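Local coordinates for protein pullulanase (PDB 2YOC) that probably hydrolyses alpha-1,6-glucosidic linkages in pullulan and related branched glucans as a secreted, calcium-binding, multidomain glycoside hydrolase, at residues B[189-194]-B[204-209]; B[249-254]-B[262-267]; B[723-728]-B[798-803]; B[780-785]-B[792-797]. All blocks are in the same frame, centred on the assembly; numbering follows the deposited sequence.

Interaction 1 of 4, residues B[189-194]-B[204-209]; sequences YYSHSS and FTDRYL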
# COMPACT_ATOMS: atom_id res chain seq x y z
N TYR B 189 -43.70 -38.69 -0.75
CA TYR B 189 -44.90 -39.16 -0.06
C TYR B 189 -45.74 -37.95 0.34
O TYR B 189 -45.18 -36.88 0.61
CB TYR B 189 -44.52 -40.00 1.18
CG TYR B 189 -44.09 -41.42 0.84
CD1 TYR B 189 -42.83 -41.68 0.30
CD2 TYR B 189 -44.96 -42.50 1.03
CE1 TYR B 189 -42.44 -42.97 -0.05
CE2 TYR B 189 -44.58 -43.80 0.69
CZ TYR B 189 -43.32 -44.03 0.15
OH TYR B 189 -42.96 -45.32 -0.18
N TYR B 190 -47.07 -38.12 0.38
CA TYR B 190 -48.01 -37.05 0.73
C TYR B 190 -49.27 -37.56 1.44
O TYR B 190 -49.67 -38.70 1.23
CB TYR B 190 -48.39 -36.22 -0.52
CG TYR B 190 -49.01 -37.03 -1.64
CD1 TYR B 190 -48.21 -37.68 -2.59
CD2 TYR B 190 -50.39 -37.14 -1.77
CE1 TYR B 190 -48.77 -38.45 -3.61
CE2 TYR B 190 -50.97 -37.87 -2.82
CZ TYR B 190 -50.15 -38.53 -3.73
OH TYR B 190 -50.70 -39.28 -4.75
N SER B 191 -49.88 -36.71 2.28
CA SER B 191 -51.12 -36.97 3.02
C SER B 191 -51.86 -35.66 3.20
O SER B 191 -51.31 -34.68 3.74
CB SER B 191 -50.86 -37.63 4.37
OG SER B 191 -52.08 -37.93 5.05
N HIS B 192 -53.12 -35.64 2.72
CA HIS B 192 -53.94 -34.45 2.78
C HIS B 192 -54.33 -34.08 4.20
O HIS B 192 -54.11 -32.93 4.60
CB HIS B 192 -55.18 -34.65 1.91
CG HIS B 192 -56.14 -33.49 1.93
ND1 HIS B 192 -57.19 -33.43 2.83
CD2 HIS B 192 -56.20 -32.41 1.11
CE1 HIS B 192 -57.83 -32.30 2.56
NE2 HIS B 192 -57.28 -31.66 1.53
N SER B 193 -54.91 -35.05 4.94
CA SER B 193 -55.44 -34.79 6.27
C SER B 193 -54.67 -35.35 7.45
O SER B 193 -55.07 -35.11 8.60
CB SER B 193 -56.90 -35.19 6.32
OG SER B 193 -57.66 -34.39 5.43
N SER B 194 -53.57 -36.09 7.18
CA SER B 194 -52.75 -36.71 8.23
C SER B 194 -51.25 -36.50 8.00
O SER B 194 -50.86 -35.95 6.97
CB SER B 194 -53.05 -38.21 8.31
OG SER B 194 -54.38 -38.54 7.95
N PHE B 204 -44.69 -47.55 5.03
CA PHE B 204 -45.11 -46.25 4.53
C PHE B 204 -46.09 -46.55 3.42
O PHE B 204 -45.71 -46.85 2.28
CB PHE B 204 -43.91 -45.39 4.09
CG PHE B 204 -43.06 -44.96 5.27
CD1 PHE B 204 -42.10 -45.80 5.81
CD2 PHE B 204 -43.24 -43.71 5.85
CE1 PHE B 204 -41.33 -45.40 6.91
CE2 PHE B 204 -42.46 -43.31 6.95
CZ PHE B 204 -41.51 -44.15 7.47
N THR B 205 -47.36 -46.59 3.84
CA THR B 205 -48.57 -46.90 3.08
C THR B 205 -49.20 -45.67 2.36
O THR B 205 -50.02 -45.86 1.45
CB THR B 205 -49.58 -47.52 4.02
OG1 THR B 205 -49.73 -46.63 5.13
CG2 THR B 205 -49.14 -48.88 4.51
N ASP B 206 -48.85 -44.43 2.82
CA ASP B 206 -49.33 -43.16 2.24
C ASP B 206 -48.95 -43.07 0.78
O ASP B 206 -47.92 -43.59 0.36
CB ASP B 206 -48.75 -41.94 2.96
CG ASP B 206 -49.02 -41.85 4.44
OD1 ASP B 206 -50.15 -41.45 4.81
OD2 ASP B 206 -48.05 -41.92 5.22
N ARG B 207 -49.79 -42.41 -0.01
CA ARG B 207 -49.60 -42.20 -1.44
C ARG B 207 -48.22 -41.53 -1.68
O ARG B 207 -47.74 -40.79 -0.82
CB ARG B 207 -50.71 -41.26 -1.94
CG ARG B 207 -52.15 -41.80 -2.00
CD ARG B 207 -52.76 -41.65 -3.40
NE ARG B 207 -51.96 -42.36 -4.41
CZ ARG B 207 -52.31 -42.52 -5.69
NH1 ARG B 207 -53.46 -42.03 -6.14
NH2 ARG B 207 -51.50 -43.17 -6.52
N TYR B 208 -47.58 -41.79 -2.82
CA TYR B 208 -46.29 -41.15 -3.12
C TYR B 208 -46.16 -40.89 -4.60
O TYR B 208 -47.05 -41.25 -5.36
CB TYR B 208 -45.09 -41.98 -2.61
CG TYR B 208 -45.01 -43.39 -3.15
CD1 TYR B 208 -45.66 -44.44 -2.51
CD2 TYR B 208 -44.31 -43.68 -4.31
CE1 TYR B 208 -45.62 -45.74 -3.01
CE2 TYR B 208 -44.23 -44.98 -4.82
CZ TYR B 208 -44.89 -46.01 -4.16
OH TYR B 208 -44.86 -47.30 -4.65
N LEU B 209 -45.04 -40.26 -5.00
CA LEU B 209 -44.66 -40.02 -6.39
C LEU B 209 -43.20 -40.46 -6.53
O LEU B 209 -42.39 -40.25 -5.60
CB LEU B 209 -44.76 -38.55 -6.80
CG LEU B 209 -46.02 -37.73 -6.54
CD1 LEU B 209 -45.79 -36.31 -6.98
CD2 LEU B 209 -47.23 -38.29 -7.27
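Tyr189 and Tyr190 meet the loop 204-209 along strand 185-191, an outermost strand of the mixed beta-sheet in the pullulanase N2 domain. One backbone bond crosses, from Tyr190 N to Arg207 O (3.0 Å, 161° at the hydrogen).

The Tyr189 side chain does much of the packing. Tyr189 CB lies 3.9 Å from Arg207 O. Further out, Tyr189 CG comes under CB of Tyr208 (3.6 Å), which sits over the centre of the ring face as a CH-pi contact. Tyr189 CD2 approaches Asp206 O (3.2 Å), while Tyr189 CE2 touches Tyr208 CD1 (3.4 Å). Tyr189 CE2 also meets Phe204 CB (3.8 Å). The two tyrosine side chains lie alongside and point the same way; their ring planes are oblique, 34° apart. At the tip, Tyr189 OH lies over one face of the Tyr208 ring and is hydrogen-bonded to Arg187.

Tyr190 makes a second pair with Arg207. CG of Tyr190 stands between the backbone N and the carbonyl carbon (chi1 58°), and the ring runs alongside the arginine chain. Arg207 CB covers one ring face as a CH-pi contact, 3.7 Å from the centroid of the Tyr190 ring.

Interaction 2 of 4, residues B[249-254]-B[262-267]; sequences TVAIAA and SATQVQ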
# COMPACT_ATOMS: atom_id res chain seq x y z
N THR B 249 -46.24 -33.13 2.64
CA THR B 249 -45.36 -33.81 1.70
C THR B 249 -44.10 -34.16 2.49
O THR B 249 -43.65 -33.38 3.34
CB THR B 249 -45.00 -32.98 0.46
OG1 THR B 249 -44.35 -31.78 0.87
CG2 THR B 249 -46.18 -32.71 -0.44
N VAL B 250 -43.53 -35.32 2.21
CA VAL B 250 -42.33 -35.78 2.91
C VAL B 250 -41.43 -36.44 1.87
O VAL B 250 -41.91 -37.29 1.09
CB VAL B 250 -42.70 -36.74 4.07
CG1 VAL B 250 -41.51 -37.57 4.52
CG2 VAL B 250 -43.30 -35.99 5.25
N ALA B 251 -40.13 -36.05 1.84
CA ALA B 251 -39.18 -36.67 0.93
C ALA B 251 -38.59 -37.93 1.56
O ALA B 251 -38.08 -37.89 2.69
CB ALA B 251 -38.09 -35.69 0.57
N ILE B 252 -38.73 -39.07 0.87
CA ILE B 252 -38.25 -40.35 1.39
C ILE B 252 -37.18 -41.00 0.52
O ILE B 252 -37.36 -41.15 -0.70
CB ILE B 252 -39.37 -41.32 1.87
CG1 ILE B 252 -40.26 -40.63 2.91
CG2 ILE B 252 -38.75 -42.59 2.46
CD1 ILE B 252 -41.36 -41.43 3.56
N ALA B 253 -36.06 -41.38 1.18
CA ALA B 253 -34.93 -42.10 0.61
C ALA B 253 -34.86 -43.51 1.26
O ALA B 253 -34.86 -43.65 2.49
CB ALA B 253 -33.62 -41.33 0.82
N ALA B 254 -34.87 -44.54 0.39
CA ALA B 254 -34.84 -45.93 0.81
C ALA B 254 -33.87 -46.77 -0.02
O ALA B 254 -33.48 -46.41 -1.14
CB ALA B 254 -36.23 -46.53 0.73
N SER B 262 -33.74 -42.22 5.01
CA SER B 262 -34.12 -40.88 5.43
C SER B 262 -35.56 -40.51 5.03
O SER B 262 -36.04 -40.90 3.96
CB SER B 262 -33.15 -39.85 4.84
OG SER B 262 -32.83 -38.82 5.76
N ALA B 263 -36.20 -39.73 5.90
CA ALA B 263 -37.54 -39.16 5.75
C ALA B 263 -37.46 -37.73 6.32
O ALA B 263 -37.09 -37.55 7.49
CB ALA B 263 -38.56 -40.00 6.51
N THR B 264 -37.72 -36.72 5.47
CA THR B 264 -37.62 -35.31 5.85
C THR B 264 -38.82 -34.50 5.35
O THR B 264 -39.44 -34.88 4.35
CB THR B 264 -36.26 -34.72 5.37
OG1 THR B 264 -35.91 -33.56 6.12
CG2 THR B 264 -36.24 -34.42 3.86
N GLN B 265 -39.12 -33.37 6.02
CA GLN B 265 -40.20 -32.46 5.62
C GLN B 265 -39.73 -31.63 4.42
O GLN B 265 -38.53 -31.54 4.15
CB GLN B 265 -40.66 -31.57 6.78
CG GLN B 265 -41.36 -32.31 7.90
CD GLN B 265 -42.24 -31.38 8.72
OE1 GLN B 265 -41.92 -30.99 9.86
NE2 GLN B 265 -43.39 -31.02 8.16
N VAL B 266 -40.69 -31.06 3.66
CA VAL B 266 -40.37 -30.30 2.44
C VAL B 266 -40.67 -28.81 2.59
O VAL B 266 -41.76 -28.42 3.02
CB VAL B 266 -41.08 -30.93 1.20
CG1 VAL B 266 -40.64 -30.25 -0.10
CG2 VAL B 266 -40.86 -32.44 1.12
N GLN B 267 -39.70 -27.99 2.19
CA GLN B 267 -39.79 -26.53 2.13
C GLN B 267 -40.35 -26.20 0.73
O GLN B 267 -39.72 -26.51 -0.28
CB GLN B 267 -38.40 -25.91 2.38
CG GLN B 267 -37.99 -25.95 3.86
CD GLN B 267 -36.71 -25.19 4.17
OE1 GLN B 267 -36.56 -24.00 3.87
NE2 GLN B 267 -35.81 -25.85 4.86
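Ala251 and Thr264 form an antiparallel hydrogen-bonded pair: Ala251 N reaches Thr264 O (2.9 Å), and Thr264 N returns to Ala251 O (3.0 Å). Ala253 and Ser262 form the next such pair, with Ala253 N to Ser262 O at 2.8 Å and Ser262 N to Ala253 O at 3.1 Å. Between them lies the non-hydrogen-bonded pair Ile252 and Ala263.

Side chains add small apolar contacts on both faces. Ala251 CB meets the methyl CG2 of Thr264 (4.0 Å). On the other face, Ile252 CG1 rests on Ala263 CB, also at 4.0 Å. Near the far end, Thr249 and Val266 cross at about a right angle, with Thr249 OG1 3.4 Å from Val266 CB.

The Thr264 hydroxyl is turned anti to its own backbone N (chi1 -158°). It bonds to Ala163 O and Glu166 N, while CG2 remains for Ala251. Ala167 and Trp177 pack against both Ala251 and Thr264. Ile252 is backed on its face by Tyr189 and Val23.

Together the two strands make a buried beta hairpin inside the mixed beta-sheet of the pullulanase N2 domain, an E-set type domain.

Interaction 3 of 4, residues B[723-728]-B[798-803]; sequences RLRDSV and IDYNGA. With SO4 (sulfate ion), chain R.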
# COMPACT_ATOMS: atom_id res chain seq x y z
N ARG B 723 -18.58 5.26 8.60
CA ARG B 723 -17.21 5.73 8.46
C ARG B 723 -16.93 6.99 9.23
O ARG B 723 -16.03 7.00 10.06
CB ARG B 723 -16.84 5.91 6.99
CG ARG B 723 -16.49 4.63 6.27
CD ARG B 723 -17.73 4.01 5.74
NE ARG B 723 -17.45 3.00 4.74
CZ ARG B 723 -17.90 1.76 4.81
NH1 ARG B 723 -18.61 1.37 5.85
NH2 ARG B 723 -17.64 0.91 3.83
N LEU B 724 -17.67 8.08 8.95
CA LEU B 724 -17.44 9.35 9.67
C LEU B 724 -17.88 9.16 11.11
O LEU B 724 -17.16 9.58 12.02
CB LEU B 724 -18.18 10.50 8.98
CG LEU B 724 -18.15 11.87 9.65
CD1 LEU B 724 -18.02 12.97 8.62
CD2 LEU B 724 -19.41 12.11 10.47
N ARG B 725 -19.02 8.46 11.32
CA ARG B 725 -19.64 8.18 12.61
C ARG B 725 -18.64 7.70 13.61
O ARG B 725 -18.47 8.34 14.64
CB ARG B 725 -20.76 7.17 12.45
CG ARG B 725 -21.45 6.86 13.76
CD ARG B 725 -22.17 5.55 13.66
NE ARG B 725 -21.25 4.41 13.68
CZ ARG B 725 -21.56 3.19 13.25
NH1 ARG B 725 -22.74 2.96 12.70
NH2 ARG B 725 -20.67 2.21 13.33
N ASP B 726 -17.94 6.62 13.28
CA ASP B 726 -16.94 5.99 14.13
C ASP B 726 -15.68 6.83 14.32
O ASP B 726 -15.06 6.77 15.37
CB ASP B 726 -16.62 4.59 13.61
CG ASP B 726 -17.63 3.51 13.97
OD1 ASP B 726 -18.56 3.78 14.77
OD2 ASP B 726 -17.47 2.38 13.50
N SER B 727 -15.32 7.63 13.31
CA SER B 727 -14.13 8.48 13.39
C SER B 727 -14.31 9.62 14.33
O SER B 727 -13.42 9.90 15.11
CB SER B 727 -13.75 8.99 12.00
OG SER B 727 -13.47 7.88 11.16
N VAL B 728 -15.48 10.27 14.27
CA VAL B 728 -15.84 11.41 15.10
C VAL B 728 -16.21 10.97 16.53
O VAL B 728 -15.71 11.55 17.49
CB VAL B 728 -16.91 12.31 14.43
CG1 VAL B 728 -17.16 13.59 15.21
CG2 VAL B 728 -16.51 12.65 12.99
N ILE B 798 -9.28 4.23 0.69
CA ILE B 798 -9.07 4.54 2.13
C ILE B 798 -9.77 3.46 2.88
O ILE B 798 -10.96 3.30 2.69
CB ILE B 798 -9.61 5.93 2.55
CG1 ILE B 798 -8.88 7.07 1.86
CG2 ILE B 798 -9.68 6.12 4.08
CD1 ILE B 798 -7.40 7.28 2.23
N ASP B 799 -9.05 2.71 3.68
CA ASP B 799 -9.63 1.58 4.44
C ASP B 799 -10.58 2.00 5.58
O ASP B 799 -10.39 3.05 6.19
CB ASP B 799 -8.49 0.69 4.97
CG ASP B 799 -8.90 -0.37 5.95
OD1 ASP B 799 -9.00 -0.05 7.16
OD2 ASP B 799 -9.15 -1.51 5.51
N TYR B 800 -11.57 1.16 5.86
CA TYR B 800 -12.46 1.26 7.00
C TYR B 800 -12.73 -0.15 7.53
O TYR B 800 -13.70 -0.79 7.12
CB TYR B 800 -13.76 2.00 6.69
CG TYR B 800 -14.73 1.97 7.84
CD1 TYR B 800 -14.50 2.70 9.01
CD2 TYR B 800 -15.90 1.22 7.78
CE1 TYR B 800 -15.40 2.68 10.08
CE2 TYR B 800 -16.80 1.17 8.84
CZ TYR B 800 -16.55 1.91 9.99
OH TYR B 800 -17.46 1.89 11.01
N ASN B 801 -11.84 -0.63 8.39
CA ASN B 801 -11.92 -1.97 8.99
C ASN B 801 -11.99 -3.09 7.95
O ASN B 801 -12.80 -4.02 8.08
CB ASN B 801 -13.10 -2.08 9.98
CG ASN B 801 -13.24 -0.99 11.02
OD1 ASN B 801 -12.29 -0.30 11.38
ND2 ASN B 801 -14.45 -0.87 11.58
N GLY B 802 -11.16 -2.97 6.91
CA GLY B 802 -11.10 -3.98 5.85
C GLY B 802 -11.96 -3.64 4.65
O GLY B 802 -11.76 -4.18 3.55
N ALA B 803 -12.89 -2.72 4.84
CA ALA B 803 -13.80 -2.26 3.80
C ALA B 803 -13.30 -0.99 3.11
O ALA B 803 -12.57 -0.19 3.73
CB ALA B 803 -15.17 -2.01 4.41
S SO4 R . -5.07 4.10 3.81
O1 SO4 R . -5.95 3.36 4.75
O2 SO4 R . -5.57 3.97 2.45
O3 SO4 R . -3.73 3.52 3.83
O4 SO4 R . -5.01 5.55 4.20
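A tight beta hairpin, closed by a type I' turn from Tyr800 to Ala803, presses its Tyr800 against Arg723 and Asp726 of helix 722-729. That helix follows the sixth strand of the (beta/alpha)8 barrel.

Tyr800 CG is anti to the backbone N (chi1 174°), and the ring extends to the helix. Tyr800 OH donates to Asp726 OD2 (2.5 Å), which lies at the ring edge, in plane. The hydroxyl comes from above the carboxylate plane, 45° out of it. The other oxygen, Asp726 OD1, is gripped side-on by Arg725 NE and NH2, each at 3.0 Å, in a salt bridge. Both nitrogens reach it from the same face of the carboxylate, and Arg725 NH1 bonds Tyr817 OH. This grip probably helps to hold the carboxylate in place for Tyr800.

Arg723 CG makes a CH-pi contact over one ring face, 3.6 Å from Tyr800 CG. Asn801 ND2 lies over the opposite face. Arg723 NH1 comes to 3.3 Å from Tyr800 CD2, which sits over a guanidinium face. That guanidinium is held by Gly805 O and Pro804 O.

Just before the turn, Asp799 OD2 accepts from Gly802 N (2.9 Å). Asp799 N makes a weak bond to O1 of the sulfate (3.3 Å), an ion probably from the crystallisation liquor. This is a two-residue hairpin with an Asx motif, docked on the short helix after the sixth barrel strand.

Interaction 4 of 4, residues B[780-785]-B[792-797]; sequences LADFVM and AKKGSE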
# COMPACT_ATOMS: atom_id res chain seq x y z
N LEU B 780 -17.53 9.45 -0.96
CA LEU B 780 -17.52 8.98 -2.35
C LEU B 780 -16.39 8.01 -2.67
O LEU B 780 -15.28 8.17 -2.20
CB LEU B 780 -17.50 10.18 -3.31
CG LEU B 780 -18.63 11.21 -3.12
CD1 LEU B 780 -18.42 12.42 -4.01
CD2 LEU B 780 -19.99 10.61 -3.39
N ALA B 781 -16.66 7.02 -3.50
CA ALA B 781 -15.69 6.01 -3.89
C ALA B 781 -14.63 6.56 -4.81
O ALA B 781 -13.54 6.01 -4.87
CB ALA B 781 -16.41 4.87 -4.58
N ASP B 782 -14.94 7.61 -5.57
CA ASP B 782 -14.00 8.13 -6.56
C ASP B 782 -13.28 9.44 -6.21
O ASP B 782 -12.39 9.89 -6.95
CB ASP B 782 -14.62 8.15 -7.98
CG ASP B 782 -15.06 6.79 -8.45
OD1 ASP B 782 -14.26 5.82 -8.31
OD2 ASP B 782 -16.22 6.66 -8.89
N PHE B 783 -13.66 10.03 -5.07
CA PHE B 783 -13.09 11.27 -4.56
C PHE B 783 -11.62 11.06 -4.18
O PHE B 783 -11.31 10.21 -3.34
CB PHE B 783 -13.90 11.79 -3.37
CG PHE B 783 -13.46 13.15 -2.90
CD1 PHE B 783 -13.95 14.30 -3.49
CD2 PHE B 783 -12.51 13.27 -1.88
CE1 PHE B 783 -13.52 15.56 -3.06
CE2 PHE B 783 -12.08 14.52 -1.46
CZ PHE B 783 -12.61 15.66 -2.03
N VAL B 784 -10.72 11.83 -4.81
CA VAL B 784 -9.28 11.75 -4.60
C VAL B 784 -8.84 12.70 -3.49
O VAL B 784 -9.19 13.89 -3.50
CB VAL B 784 -8.46 11.96 -5.91
CG1 VAL B 784 -6.99 11.62 -5.70
CG2 VAL B 784 -9.02 11.15 -7.07
N MSE B 785 -8.06 12.18 -2.54
CA MSE B 785 -7.55 12.99 -1.45
C MSE B 785 -6.12 12.63 -1.04
O MSE B 785 -5.59 11.62 -1.49
CB MSE B 785 -8.60 13.08 -0.33
CG MSE B 785 -8.12 12.72 1.06
SE MSE B 785 -9.63 12.11 2.10
CE MSE B 785 -10.07 10.48 0.98
N ALA B 792 -1.84 10.13 -2.72
CA ALA B 792 -3.11 10.52 -3.34
C ALA B 792 -3.92 9.26 -3.44
O ALA B 792 -3.45 8.27 -4.01
CB ALA B 792 -2.89 11.13 -4.71
N LYS B 793 -5.08 9.24 -2.81
CA LYS B 793 -5.91 8.04 -2.76
C LYS B 793 -7.37 8.34 -3.05
O LYS B 793 -7.90 9.35 -2.57
CB LYS B 793 -5.78 7.32 -1.39
CG LYS B 793 -4.37 6.81 -1.08
CD LYS B 793 -4.36 5.39 -0.56
CE LYS B 793 -3.04 4.68 -0.81
NZ LYS B 793 -2.91 4.18 -2.22
N LYS B 794 -8.03 7.43 -3.81
CA LYS B 794 -9.46 7.49 -4.10
C LYS B 794 -10.15 7.16 -2.78
O LYS B 794 -9.55 6.49 -1.93
CB LYS B 794 -9.87 6.39 -5.10
CG LYS B 794 -9.70 6.73 -6.56
CD LYS B 794 -10.17 5.53 -7.37
CE LYS B 794 -9.66 5.52 -8.78
NZ LYS B 794 -9.85 4.19 -9.42
N GLY B 795 -11.39 7.59 -2.63
CA GLY B 795 -12.14 7.30 -1.42
C GLY B 795 -12.26 5.82 -1.11
O GLY B 795 -12.16 5.42 0.06
N SER B 796 -12.46 5.01 -2.16
CA SER B 796 -12.58 3.55 -2.07
C SER B 796 -11.27 2.91 -1.64
O SER B 796 -11.30 1.81 -1.09
CB SER B 796 -13.05 2.97 -3.41
OG SER B 796 -12.31 3.45 -4.53
N GLU B 797 -10.13 3.60 -1.86
CA GLU B 797 -8.79 3.13 -1.51
C GLU B 797 -8.48 3.39 -0.03
O GLU B 797 -7.47 2.89 0.43
CB GLU B 797 -7.73 3.80 -2.40
CG GLU B 797 -7.42 3.10 -3.70
CD GLU B 797 -6.85 3.98 -4.79
OE1 GLU B 797 -6.22 5.02 -4.47
OE2 GLU B 797 -7.01 3.63 -5.98
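The peptide carbonyl of Ala781 takes two bonds from Ser796 at its oxygen. Ser796 N lies 3.1 Å from Ala781 O, above the carbonyl plane and 35° out of it. Ser796 OG is 2.9 Å from the same Ala781 O and closer to the plane, tilted by 17°. OG stands between the backbone N and the carbonyl carbon of Ser796 (chi1 49°), where it can share the acceptor with its own N-H. The Glu797 carboxylate is met on a face: Lys794 N bonds Glu797 OE1 (3.1 Å) from well above the plane. The Phe783 ring leads away from 792-797 and packs on Met959, Val962 and Phe964.

Met785, modelled as selenomethionine, and Lys793 form the antiparallel hydrogen-bonded pair of the hairpin. Met785 N to Lys793 O and Lys793 N to Met785 O are both 2.8 Å. Beside them, Val784 CG1 touches Ala792 CB (4.2 Å). Gly795 CA sits against Leu780 O (3.4 Å).

Asp782 makes a salt bridge to Lys713, while Lys794 NZ bonds His1074 of the C-terminal histidine tag and the Lys794 side chain packs on Gly200 of a neighbouring subunit. The Lys793 side chain passes a bound sulfate, probably from the crystallisation liquor, with CD nearest and NZ farther off.

Cohesion between 780-785 and 792-797 therefore rests mainly on backbone polar groups and one serine hydroxyl. Asp782 OD1 and Lys794 NZ, 4.8 Å apart, form no salt bridge, but a mild attraction between their charges is likely.

From the N terminus, interaction 1 comes first and closes the short loop after edge strand 185-191. Interaction 2 follows in series as a hairpin of the same beta-sheet. The two touch: Tyr189 O probably bonds Val250 N, and Ile252 packs on Phe204. Interactions 3 and 4 lie far off, between the sixth and seventh barrel strands, with centres 48 to 62 Å from those of the first pair. Interaction 3 closes a long excursion of 69 residues onto the helix that opens it. Interaction 4 is nested inside that loop. Ile798 joins them by packing on Met785 and Lys793. Interactions 1 and 2 tie together strands of the N2 domain; 3 and 4 tie the 780-803 hairpins to each other and to helix 722-729.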